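Local atomic coordinates of OxsB protein (Bacillus megaterium, PDB entry 5UL3), a protein that catalyses the cobalamin-dependent radical S-adenosylmethionine ring contraction of dAMP to an oxetane aldehyde in oxetanocin A biosynthesis. Residues 541-546 with 583-588; 477-482 with 553-558; 473-478 with 639-644; 598-603 with 631-636. All coordinates share one frame; numbering follows the deposited sequence.

Contact 1. Residues 541-546 with 583-588; sequences LASMEI and TSFVDK. With EDO (1,2-ethanediol), chain Y; EDO (1,2-ethanediol), chain H.
With CG1 turned back beside the backbone N (chi1 -55°) and the rest of the chain extended (chi2 179°), Ile-546 carries its CD1 methyl out to the side chain of Thr-583. The threonine, whose OG1 also lies beside its own N (chi1 -46°), offers a mixed surface, and the two side chains meet at about a right angle. Ile-546 CD1 rests 3.5 Å from Thr-583 OG1 and 3.8 Å from Thr-583 CG2, touching hydroxyl and methyl alike. A small branched residue suits this place: its methyl packs on the isoleucine, and its hydroxyl lies within weak bonding distance of a water. That water accepts the backbone N-H of Ile-546 at 3.1 Å from N to the water oxygen.

Farther along, contact is looser: Phe-585 CZ approaches Ser-543 OG obliquely at 4.4 Å, while the serine hydroxyl is hydrogen-bonded to Ser-594 of helix 588-617. The ring of Phe-585 packs on the same Ser-594, so both segments rest on the first two turns of that helix, whose N-cap is Asp-587.

Glu-545 turns away from this interface, and its carboxylate forms a salt bridge with Arg-580. An ethanediol, probably from the crystallisation liquor, lies against its backbone: O1 accepts from Glu-545 N (3.0 Å) and O2 donates to Glu-545 O (2.7 Å). The contact joins two loops at the edge of the radical SAM core, and one of them carries Glu-545, which binds S-adenosylmethionine and touches cobalamin.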
# COMPACT_ATOMS: atom_id res chain seq x y z
N LEU A 541 -3.85 -12.54 -16.80
CA LEU A 541 -4.00 -11.95 -18.12
C LEU A 541 -3.86 -10.42 -18.10
O LEU A 541 -4.52 -9.72 -18.87
CB LEU A 541 -5.34 -12.36 -18.75
CG LEU A 541 -5.58 -13.88 -18.80
CD1 LEU A 541 -6.97 -14.17 -19.35
CD2 LEU A 541 -4.54 -14.61 -19.62
N ALA A 542 -3.01 -9.90 -17.22
CA ALA A 542 -2.93 -8.46 -17.04
C ALA A 542 -2.15 -7.81 -18.18
O ALA A 542 -1.22 -8.39 -18.74
CB ALA A 542 -2.26 -8.12 -15.71
N SER A 543 -2.53 -6.57 -18.50
CA SER A 543 -1.85 -5.76 -19.51
C SER A 543 -1.23 -4.53 -18.87
O SER A 543 -1.75 -3.98 -17.88
CB SER A 543 -2.79 -5.31 -20.62
OG SER A 543 -3.23 -6.42 -21.37
N MET A 544 -0.12 -4.09 -19.46
CA MET A 544 0.63 -2.96 -18.94
C MET A 544 -0.22 -1.70 -18.91
O MET A 544 -0.87 -1.35 -19.91
CB MET A 544 1.88 -2.72 -19.79
CG MET A 544 2.68 -1.48 -19.39
SD MET A 544 3.51 -1.61 -17.80
CE MET A 544 4.75 -2.85 -18.13
N GLU A 545 -0.22 -1.04 -17.76
CA GLU A 545 -0.80 0.29 -17.60
C GLU A 545 0.38 1.24 -17.41
O GLU A 545 1.18 1.06 -16.49
CB GLU A 545 -1.77 0.34 -16.42
CG GLU A 545 -3.06 -0.42 -16.70
CD GLU A 545 -3.92 -0.62 -15.47
OE1 GLU A 545 -3.61 -0.03 -14.41
OE2 GLU A 545 -4.92 -1.37 -15.57
N ILE A 546 0.50 2.21 -18.29
CA ILE A 546 1.69 3.04 -18.38
C ILE A 546 1.45 4.30 -17.57
O ILE A 546 0.64 5.16 -17.95
CB ILE A 546 2.04 3.36 -19.83
CG1 ILE A 546 2.17 2.05 -20.62
CG2 ILE A 546 3.33 4.15 -19.90
CD1 ILE A 546 2.49 2.23 -22.09
N THR A 583 -2.68 3.81 -23.98
CA THR A 583 -1.66 3.50 -24.97
C THR A 583 -2.06 2.27 -25.79
O THR A 583 -2.46 1.25 -25.22
CB THR A 583 -0.30 3.24 -24.30
OG1 THR A 583 -0.04 4.25 -23.32
CG2 THR A 583 0.83 3.21 -25.34
N SER A 584 -1.92 2.37 -27.11
CA SER A 584 -2.16 1.25 -28.00
C SER A 584 -0.89 0.42 -28.17
O SER A 584 0.22 0.85 -27.82
CB SER A 584 -2.66 1.73 -29.36
OG SER A 584 -3.88 2.44 -29.25
N PHE A 585 -1.05 -0.79 -28.71
CA PHE A 585 0.06 -1.72 -28.89
C PHE A 585 0.69 -1.52 -30.26
O PHE A 585 -0.01 -1.34 -31.25
CB PHE A 585 -0.43 -3.16 -28.76
CG PHE A 585 -0.75 -3.58 -27.35
CD1 PHE A 585 -1.83 -3.03 -26.67
CD2 PHE A 585 0.01 -4.54 -26.72
CE1 PHE A 585 -2.12 -3.42 -25.37
CE2 PHE A 585 -0.27 -4.94 -25.41
CZ PHE A 585 -1.35 -4.37 -24.74
N VAL A 586 2.03 -1.59 -30.29
CA VAL A 586 2.75 -1.46 -31.56
C VAL A 586 2.50 -2.67 -32.45
O VAL A 586 2.55 -2.56 -33.68
CB VAL A 586 4.25 -1.23 -31.30
CG1 VAL A 586 4.94 -2.52 -30.87
CG2 VAL A 586 4.91 -0.65 -32.55
N ASP A 587 2.21 -3.83 -31.85
CA ASP A 587 1.84 -5.04 -32.58
C ASP A 587 0.33 -5.22 -32.47
O ASP A 587 -0.19 -5.54 -31.39
CB ASP A 587 2.62 -6.23 -32.01
CG ASP A 587 2.35 -7.53 -32.75
OD1 ASP A 587 1.18 -7.90 -32.96
OD2 ASP A 587 3.34 -8.22 -33.07
N LYS A 588 -0.39 -5.03 -33.59
CA LYS A 588 -1.85 -5.05 -33.56
C LYS A 588 -2.41 -6.38 -33.08
O LYS A 588 -3.47 -6.41 -32.44
CB LYS A 588 -2.43 -4.73 -34.94
CG LYS A 588 -2.42 -3.26 -35.34
CD LYS A 588 -3.37 -3.03 -36.51
CE LYS A 588 -3.17 -1.66 -37.16
NZ LYS A 588 -1.88 -1.59 -37.91
C1 EDO Y . 1.09 -2.53 -13.93
O1 EDO Y . 0.31 -2.41 -15.13
C2 EDO Y . 2.25 -1.54 -13.98
O2 EDO Y . 1.76 -0.23 -14.23
C1 EDO H . -1.70 -16.22 -17.12
O1 EDO H . -1.42 -17.46 -16.46
C2 EDO H . -1.17 -15.09 -16.22
O2 EDO H . -1.34 -13.85 -16.90
O HOH W 1 -1.45 2.62 -20.61

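Contact 2. Residues 477-482 with 553-558; sequences DQLMKG and SRMVQL
The hydroxyl of Tyr-552 is gripped twice from the 477-482 loop: it takes the backbone N-H of Leu-479 and is hydrogen-bonded to Asp-477 OD2. The tyrosine stands on helix 551-563, and these two bonds join the loop to the helix one turn before Met-555 and Val-556. A type I beta turn from Asp-477 to Met-480, closed by Met-480 N to Asp-477 O at 3.1 Å, puts the leucine at a corner with its side chain facing the helix.

Leucine suits the corner because its forked end can serve two neighbours at once. Leu-479 CD1 lies 3.8 Å from Met-555 CB, and the methionine chain, bent at its last torsion (chi3 56°), returns Met-555 CE to within 4.0 Å of Leu-479 CD1. The other branch, Leu-479 CD2, goes to Val-556 CG2 at 3.9 Å. The leucine thus straddles two adjacent helix positions. These contacts are purely apolar.

In the partial TIM barrel of the AdoMet radical domain, this loop follows strand 470-473, at the end of the six-stranded sheet, and precedes helix 484-493. Val-556, more deeply buried than Met-555, also packs on Ile-546 and Ile-568, a place for which a compact beta-branched side chain is well shaped. Asp-477 OD1, meanwhile, is held by Arg-445 and Gln-442.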
# COMPACT_ATOMS: atom_id res chain seq x y z
N ASP A 477 2.46 -6.20 -22.91
CA ASP A 477 2.94 -4.83 -22.87
C ASP A 477 3.03 -4.29 -24.29
O ASP A 477 3.24 -5.05 -25.24
CB ASP A 477 4.28 -4.67 -22.13
CG ASP A 477 5.47 -5.24 -22.91
OD1 ASP A 477 5.51 -6.47 -23.11
OD2 ASP A 477 6.39 -4.46 -23.25
N GLN A 478 2.87 -2.97 -24.41
CA GLN A 478 2.57 -2.35 -25.69
C GLN A 478 3.74 -2.41 -26.67
O GLN A 478 3.52 -2.36 -27.88
CB GLN A 478 2.13 -0.90 -25.48
CG GLN A 478 0.73 -0.75 -24.85
CD GLN A 478 0.72 -0.80 -23.32
OE1 GLN A 478 1.73 -1.12 -22.69
NE2 GLN A 478 -0.42 -0.46 -22.74
N LEU A 479 4.97 -2.53 -26.18
CA LEU A 479 6.12 -2.57 -27.08
C LEU A 479 6.48 -3.98 -27.52
O LEU A 479 7.46 -4.14 -28.25
CB LEU A 479 7.33 -1.89 -26.43
CG LEU A 479 7.07 -0.42 -26.08
CD1 LEU A 479 8.30 0.25 -25.46
CD2 LEU A 479 6.62 0.33 -27.33
N MET A 480 5.72 -4.99 -27.10
CA MET A 480 6.02 -6.37 -27.47
C MET A 480 5.74 -6.59 -28.95
O MET A 480 4.66 -6.25 -29.45
CB MET A 480 5.18 -7.35 -26.65
CG MET A 480 5.54 -8.83 -26.88
SD MET A 480 4.33 -9.93 -26.11
CE MET A 480 4.56 -9.52 -24.36
N LYS A 481 6.70 -7.20 -29.64
CA LYS A 481 6.59 -7.51 -31.06
C LYS A 481 6.54 -9.02 -31.24
O LYS A 481 7.46 -9.72 -30.79
CB LYS A 481 7.75 -6.90 -31.84
CG LYS A 481 7.68 -5.39 -31.95
CD LYS A 481 8.74 -4.82 -32.88
CE LYS A 481 8.52 -3.32 -33.08
NZ LYS A 481 9.57 -2.72 -33.94
N GLY A 482 5.50 -9.50 -31.89
CA GLY A 482 5.33 -10.92 -32.13
C GLY A 482 4.83 -11.64 -30.89
O GLY A 482 4.60 -11.05 -29.84
N SER A 553 7.01 4.93 -20.42
CA SER A 553 6.30 5.92 -21.23
C SER A 553 7.25 6.61 -22.19
O SER A 553 6.90 6.86 -23.35
CB SER A 553 5.58 6.94 -20.34
OG SER A 553 6.48 7.77 -19.62
N ARG A 554 8.47 6.90 -21.74
CA ARG A 554 9.43 7.53 -22.64
C ARG A 554 9.92 6.56 -23.71
O ARG A 554 10.19 6.98 -24.84
CB ARG A 554 10.60 8.10 -21.84
CG ARG A 554 10.14 9.13 -20.82
CD ARG A 554 11.29 9.92 -20.21
NE ARG A 554 12.15 9.10 -19.36
CZ ARG A 554 11.92 8.85 -18.08
NH1 ARG A 554 10.84 9.32 -17.47
NH2 ARG A 554 12.79 8.10 -17.39
N MET A 555 10.01 5.26 -23.39
CA MET A 555 10.30 4.26 -24.42
C MET A 555 9.21 4.24 -25.48
O MET A 555 9.49 4.10 -26.67
CB MET A 555 10.45 2.87 -23.79
CG MET A 555 11.64 2.74 -22.87
SD MET A 555 11.49 1.37 -21.68
CE MET A 555 11.23 -0.04 -22.74
N VAL A 556 7.95 4.36 -25.05
CA VAL A 556 6.84 4.39 -25.99
C VAL A 556 6.91 5.65 -26.84
O VAL A 556 6.76 5.61 -28.07
CB VAL A 556 5.51 4.28 -25.25
CG1 VAL A 556 4.34 4.68 -26.16
CG2 VAL A 556 5.33 2.87 -24.73
N GLN A 557 7.14 6.80 -26.20
CA GLN A 557 7.27 8.05 -26.94
C GLN A 557 8.43 7.98 -27.94
O GLN A 557 8.33 8.52 -29.04
CB GLN A 557 7.45 9.21 -25.96
CG GLN A 557 6.14 9.62 -25.28
CD GLN A 557 6.35 10.39 -23.98
OE1 GLN A 557 7.46 10.45 -23.45
NE2 GLN A 557 5.27 10.98 -23.46
N LEU A 558 9.51 7.28 -27.58
CA LEU A 558 10.64 7.15 -28.49
C LEU A 558 10.31 6.21 -29.65
O LEU A 558 10.80 6.42 -30.77
CB LEU A 558 11.87 6.66 -27.72
CG LEU A 558 13.24 6.66 -28.40
CD1 LEU A 558 14.29 7.09 -27.40
CD2 LEU A 558 13.58 5.28 -28.97

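Contact 3. Residues 473-478 with 639-644; sequences FIMFDQ and FLLKYL
Apolar packing carries this contact, and one methyl, CD2 of Leu-641, receives most of it. Met-475 reaches toward the leucine tip to tip: its bent chain (chi2 67°, chi3 71°) sets CG, SD and CE all against that methyl, with Met-475 CG at 3.6 Å from Leu-641 CD2. A flexible, unbranched methionine suits this place, since its chain can fold to present three successive atoms to a single methyl group.

The aromatic part is supplied by Phe-476; this ring and Leu-641 point at each other from opposite directions. Phe-476 CZ lies 3.7 Å from Leu-641 CD2 and 3.9 Å from Leu-641 CD1, so the far corner of the ring touches both prongs of the fork, obliquely. Within the same segment, Met-475 CG sits 3.7 Å above the Phe-476 ring plane, over its centre, so methionine and phenylalanine form one joint surface for the leucine. The contact is buried and joins the loop after the last strand of the partial TIM barrel to helix 620-648 of the C-terminal helix bundle.

Hydrogen bonds of the backbone hold the loop in place. Phe-476 O accepts the N-H of Met-544 at 2.8 Å from N to O, a further backbone bond ties Phe-476 to Ala-542, and Met-475 O is met by Gln-442 NE2.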
# COMPACT_ATOMS: atom_id res chain seq x y z
N PHE A 473 2.27 -10.14 -12.30
CA PHE A 473 2.60 -10.66 -13.63
C PHE A 473 1.91 -9.79 -14.67
O PHE A 473 0.69 -9.68 -14.66
CB PHE A 473 2.19 -12.13 -13.78
CG PHE A 473 2.98 -12.86 -14.85
CD1 PHE A 473 2.55 -12.87 -16.17
CD2 PHE A 473 4.17 -13.50 -14.53
CE1 PHE A 473 3.31 -13.52 -17.15
CE2 PHE A 473 4.92 -14.17 -15.50
CZ PHE A 473 4.47 -14.18 -16.81
N ILE A 474 2.70 -9.16 -15.53
CA ILE A 474 2.13 -8.29 -16.55
C ILE A 474 2.34 -8.99 -17.89
O ILE A 474 3.40 -8.85 -18.49
CB ILE A 474 2.78 -6.90 -16.54
CG1 ILE A 474 2.78 -6.32 -15.12
CG2 ILE A 474 2.05 -5.98 -17.47
CD1 ILE A 474 3.78 -5.15 -14.97
N MET A 475 1.34 -9.76 -18.32
CA MET A 475 1.46 -10.62 -19.50
C MET A 475 1.72 -9.80 -20.76
O MET A 475 2.64 -10.10 -21.53
CB MET A 475 0.19 -11.46 -19.64
CG MET A 475 0.09 -12.27 -20.97
SD MET A 475 1.34 -13.56 -21.04
CE MET A 475 0.71 -14.70 -19.80
N PHE A 476 0.92 -8.77 -20.99
CA PHE A 476 0.94 -7.98 -22.21
C PHE A 476 1.61 -6.63 -21.98
O PHE A 476 1.36 -5.97 -20.96
CB PHE A 476 -0.49 -7.75 -22.71
CG PHE A 476 -1.27 -9.02 -22.98
CD1 PHE A 476 -1.04 -9.75 -24.14
CD2 PHE A 476 -2.24 -9.45 -22.10
CE1 PHE A 476 -1.75 -10.90 -24.41
CE2 PHE A 476 -2.97 -10.62 -22.36
CZ PHE A 476 -2.72 -11.34 -23.52
N ASP A 477 2.46 -6.20 -22.91
CA ASP A 477 2.94 -4.83 -22.87
C ASP A 477 3.03 -4.29 -24.29
O ASP A 477 3.24 -5.05 -25.24
CB ASP A 477 4.28 -4.67 -22.13
CG ASP A 477 5.47 -5.24 -22.91
OD1 ASP A 477 5.51 -6.47 -23.11
OD2 ASP A 477 6.39 -4.46 -23.25
N GLN A 478 2.87 -2.97 -24.41
CA GLN A 478 2.57 -2.35 -25.69
C GLN A 478 3.74 -2.41 -26.67
O GLN A 478 3.52 -2.36 -27.88
CB GLN A 478 2.13 -0.90 -25.48
CG GLN A 478 0.73 -0.75 -24.85
CD GLN A 478 0.72 -0.80 -23.32
OE1 GLN A 478 1.73 -1.12 -22.69
NE2 GLN A 478 -0.42 -0.46 -22.74
N PHE A 639 -5.49 -21.07 -19.89
CA PHE A 639 -5.37 -21.79 -21.14
C PHE A 639 -6.17 -21.14 -22.26
O PHE A 639 -5.96 -21.49 -23.43
CB PHE A 639 -5.75 -23.25 -20.94
CG PHE A 639 -4.69 -24.02 -20.22
CD1 PHE A 639 -3.47 -24.29 -20.84
CD2 PHE A 639 -4.87 -24.44 -18.92
CE1 PHE A 639 -2.46 -24.98 -20.17
CE2 PHE A 639 -3.87 -25.12 -18.24
CZ PHE A 639 -2.67 -25.40 -18.86
N LEU A 640 -7.03 -20.17 -21.94
CA LEU A 640 -7.60 -19.32 -22.97
C LEU A 640 -6.50 -18.67 -23.80
O LEU A 640 -6.52 -18.72 -25.04
CB LEU A 640 -8.48 -18.24 -22.36
CG LEU A 640 -8.75 -17.08 -23.31
CD1 LEU A 640 -9.75 -17.48 -24.45
CD2 LEU A 640 -9.24 -15.85 -22.55
N LEU A 641 -5.53 -18.03 -23.13
CA LEU A 641 -4.46 -17.37 -23.87
C LEU A 641 -3.60 -18.37 -24.63
O LEU A 641 -3.18 -18.10 -25.76
CB LEU A 641 -3.60 -16.53 -22.93
CG LEU A 641 -2.52 -15.73 -23.66
CD1 LEU A 641 -3.15 -14.95 -24.80
CD2 LEU A 641 -1.82 -14.79 -22.67
N LYS A 642 -3.33 -19.53 -24.03
CA LYS A 642 -2.58 -20.55 -24.76
C LYS A 642 -3.34 -21.00 -26.00
O LYS A 642 -2.75 -21.19 -27.07
CB LYS A 642 -2.28 -21.74 -23.84
CG LYS A 642 -1.25 -22.70 -24.40
CD LYS A 642 -0.92 -23.80 -23.40
CE LYS A 642 0.44 -24.44 -23.69
NZ LYS A 642 1.65 -23.58 -23.40
N TYR A 643 -4.67 -21.08 -25.89
CA TYR A 643 -5.51 -21.45 -27.02
C TYR A 643 -5.51 -20.36 -28.09
O TYR A 643 -5.44 -20.67 -29.29
CB TYR A 643 -6.92 -21.72 -26.50
CG TYR A 643 -7.92 -22.20 -27.52
CD1 TYR A 643 -7.81 -23.45 -28.11
CD2 TYR A 643 -9.01 -21.41 -27.87
CE1 TYR A 643 -8.75 -23.90 -29.03
CE2 TYR A 643 -9.96 -21.85 -28.79
CZ TYR A 643 -9.82 -23.09 -29.37
OH TYR A 643 -10.76 -23.50 -30.28
N LEU A 644 -5.61 -19.09 -27.69
CA LEU A 644 -5.55 -18.01 -28.67
C LEU A 644 -4.21 -17.98 -29.40
O LEU A 644 -4.18 -17.82 -30.63
CB LEU A 644 -5.82 -16.66 -27.99
CG LEU A 644 -7.24 -16.43 -27.45
CD1 LEU A 644 -7.31 -15.17 -26.59
CD2 LEU A 644 -8.21 -16.32 -28.60

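Contact 4. Residues 598-603 with 631-636; sequences QMWIDS and ETHREI. With EDO (1,2-ethanediol), chain T.
Trp-600 gives up the largest area here, bringing the benzene end of its indole obliquely against Ile-636. With its CG anti to the backbone N (chi1 176°), the indole is carried off helix 588-617 toward helix 620-648. Trp-600 CZ2 comes to 3.8 Å from Ile-636 CG2 and CH2 to 4.0 Å from the same methyl, the two side chains crossing at about a right angle. A long side chain suits the gap, the nearest CA atoms, those of Trp-600 and Ile-636, being 10.8 Å apart.

Ile-636 answers with its CG2 branch alone. Its beta-branching keeps that methyl close to the helix surface, a suitable low seat for the indole. Both residues are buried, and they pack two consecutive helices of the C-terminal bundle against each other, with Met-690 and Met-697 of helix 683-709 also lying against the tryptophan.

His-633, one helical turn before Ile-636, borders the pyrrole end. Its NE2 is 4.5 Å from Trp-600 NE1, a distance of packing and not of bonding. The indole N-H instead goes to Ser-637 OG, which is also hydrogen-bonded to the carbonyl of His-633, so a serine lets a buried tryptophan keep its polar atom satisfied.

Arg-634 points away from the interface and holds an ethanediol, probably from the crystallisation liquor, through NE and NH2.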
# COMPACT_ATOMS: atom_id res chain seq x y z
N GLN A 598 -9.14 -8.68 -21.82
CA GLN A 598 -9.97 -7.78 -21.02
C GLN A 598 -11.46 -8.09 -21.20
O GLN A 598 -12.22 -8.07 -20.23
CB GLN A 598 -9.71 -6.32 -21.37
CG GLN A 598 -10.53 -5.38 -20.51
CD GLN A 598 -10.09 -5.44 -19.05
OE1 GLN A 598 -8.92 -5.22 -18.74
NE2 GLN A 598 -11.02 -5.74 -18.16
N MET A 599 -11.89 -8.38 -22.43
CA MET A 599 -13.30 -8.72 -22.62
C MET A 599 -13.65 -10.03 -21.92
O MET A 599 -14.75 -10.18 -21.38
CB MET A 599 -13.62 -8.79 -24.12
CG MET A 599 -13.43 -7.46 -24.82
SD MET A 599 -13.70 -7.58 -26.62
CE MET A 599 -15.41 -7.14 -26.72
N TRP A 600 -12.72 -10.98 -21.91
CA TRP A 600 -12.94 -12.21 -21.16
C TRP A 600 -13.16 -11.89 -19.69
O TRP A 600 -14.12 -12.36 -19.08
CB TRP A 600 -11.73 -13.13 -21.32
CG TRP A 600 -11.78 -14.39 -20.51
CD1 TRP A 600 -11.22 -14.60 -19.28
CD2 TRP A 600 -12.39 -15.63 -20.90
NE1 TRP A 600 -11.45 -15.90 -18.87
CE2 TRP A 600 -12.17 -16.55 -19.85
CE3 TRP A 600 -13.10 -16.05 -22.03
CZ2 TRP A 600 -12.64 -17.86 -19.90
CZ3 TRP A 600 -13.55 -17.36 -22.07
CH2 TRP A 600 -13.32 -18.25 -21.02
N ILE A 601 -12.27 -11.08 -19.11
CA ILE A 601 -12.41 -10.71 -17.70
C ILE A 601 -13.75 -10.04 -17.44
O ILE A 601 -14.47 -10.40 -16.50
CB ILE A 601 -11.24 -9.81 -17.28
CG1 ILE A 601 -9.96 -10.65 -17.23
CG2 ILE A 601 -11.56 -9.11 -15.94
CD1 ILE A 601 -8.66 -9.84 -17.26
N ASP A 602 -14.13 -9.08 -18.29
CA ASP A 602 -15.40 -8.39 -18.10
C ASP A 602 -16.58 -9.36 -18.18
O ASP A 602 -17.56 -9.21 -17.43
CB ASP A 602 -15.56 -7.29 -19.16
CG ASP A 602 -14.57 -6.13 -18.97
OD1 ASP A 602 -13.90 -6.07 -17.92
OD2 ASP A 602 -14.48 -5.28 -19.88
N SER A 603 -16.49 -10.36 -19.06
CA SER A 603 -17.58 -11.30 -19.30
C SER A 603 -17.82 -12.25 -18.14
O SER A 603 -18.91 -12.82 -18.02
CB SER A 603 -17.30 -12.11 -20.58
OG SER A 603 -16.22 -13.02 -20.41
N GLU A 631 -10.51 -22.06 -8.68
CA GLU A 631 -9.33 -22.69 -9.27
C GLU A 631 -9.58 -23.06 -10.72
O GLU A 631 -8.69 -22.90 -11.57
CB GLU A 631 -8.96 -23.97 -8.51
CG GLU A 631 -8.54 -23.78 -7.06
CD GLU A 631 -8.26 -25.11 -6.39
OE1 GLU A 631 -9.12 -26.02 -6.50
OE2 GLU A 631 -7.18 -25.26 -5.79
N THR A 632 -10.76 -23.61 -11.02
CA THR A 632 -11.06 -24.01 -12.38
C THR A 632 -11.13 -22.80 -13.30
O THR A 632 -10.61 -22.84 -14.43
CB THR A 632 -12.37 -24.80 -12.38
OG1 THR A 632 -12.17 -25.97 -11.58
CG2 THR A 632 -12.74 -25.22 -13.79
N HIS A 633 -11.77 -21.73 -12.84
CA HIS A 633 -11.83 -20.49 -13.61
C HIS A 633 -10.44 -19.97 -13.96
O HIS A 633 -10.19 -19.57 -15.10
CB HIS A 633 -12.60 -19.43 -12.82
CG HIS A 633 -12.47 -18.05 -13.37
ND1 HIS A 633 -11.84 -17.03 -12.69
CD2 HIS A 633 -12.91 -17.51 -14.54
CE1 HIS A 633 -11.89 -15.93 -13.42
NE2 HIS A 633 -12.54 -16.19 -14.54
N ARG A 634 -9.53 -19.96 -12.98
CA ARG A 634 -8.17 -19.50 -13.24
C ARG A 634 -7.49 -20.37 -14.28
O ARG A 634 -6.80 -19.88 -15.17
CB ARG A 634 -7.37 -19.51 -11.93
CG ARG A 634 -5.91 -19.11 -12.11
CD ARG A 634 -5.13 -19.37 -10.81
NE ARG A 634 -5.56 -18.53 -9.70
CZ ARG A 634 -5.05 -17.33 -9.41
NH1 ARG A 634 -4.08 -16.80 -10.17
NH2 ARG A 634 -5.51 -16.67 -8.36
N GLU A 635 -7.67 -21.68 -14.16
CA GLU A 635 -7.12 -22.62 -15.12
C GLU A 635 -7.68 -22.35 -16.52
O GLU A 635 -6.93 -22.25 -17.50
CB GLU A 635 -7.46 -24.03 -14.63
CG GLU A 635 -6.87 -25.20 -15.34
CD GLU A 635 -7.22 -26.49 -14.61
OE1 GLU A 635 -6.66 -26.71 -13.51
OE2 GLU A 635 -8.09 -27.25 -15.09
N ILE A 636 -9.00 -22.18 -16.63
CA ILE A 636 -9.61 -21.91 -17.93
C ILE A 636 -9.11 -20.58 -18.49
O ILE A 636 -8.87 -20.46 -19.69
CB ILE A 636 -11.15 -21.91 -17.81
CG1 ILE A 636 -11.67 -23.29 -17.39
CG2 ILE A 636 -11.79 -21.48 -19.13
CD1 ILE A 636 -13.18 -23.25 -17.01
C1 EDO T . -8.01 -19.83 -6.84
O1 EDO T . -6.91 -20.07 -7.73
C2 EDO T . -7.78 -18.52 -6.11
O2 EDO T . -7.87 -17.46 -7.05

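Contacts 3 and 4 are buried and share helix 620-648; they also meet each other, Leu-640 CD2 lying 3.6 Å from Trp-600 CD2. Contacts 1 and 2 are only partly buried. The 473-482 chain ties the first three together, serving contacts 2 and 3 directly and bonding both segments of contact 1, as where Gln-478 O accepts from Val-586 N at 2.9 Å. Chemistry follows place: water and hydroxyls mix with methyls in contact 1, which includes Glu-545, a residue that binds S-adenosylmethionine; apolar packing braced by a tyrosine hydroxyl marks contact 2. Both buried contacts pair an aromatic with an aliphatic side chain, contact 3 between loop and helix, contact 4 between helices distant from the cofactors.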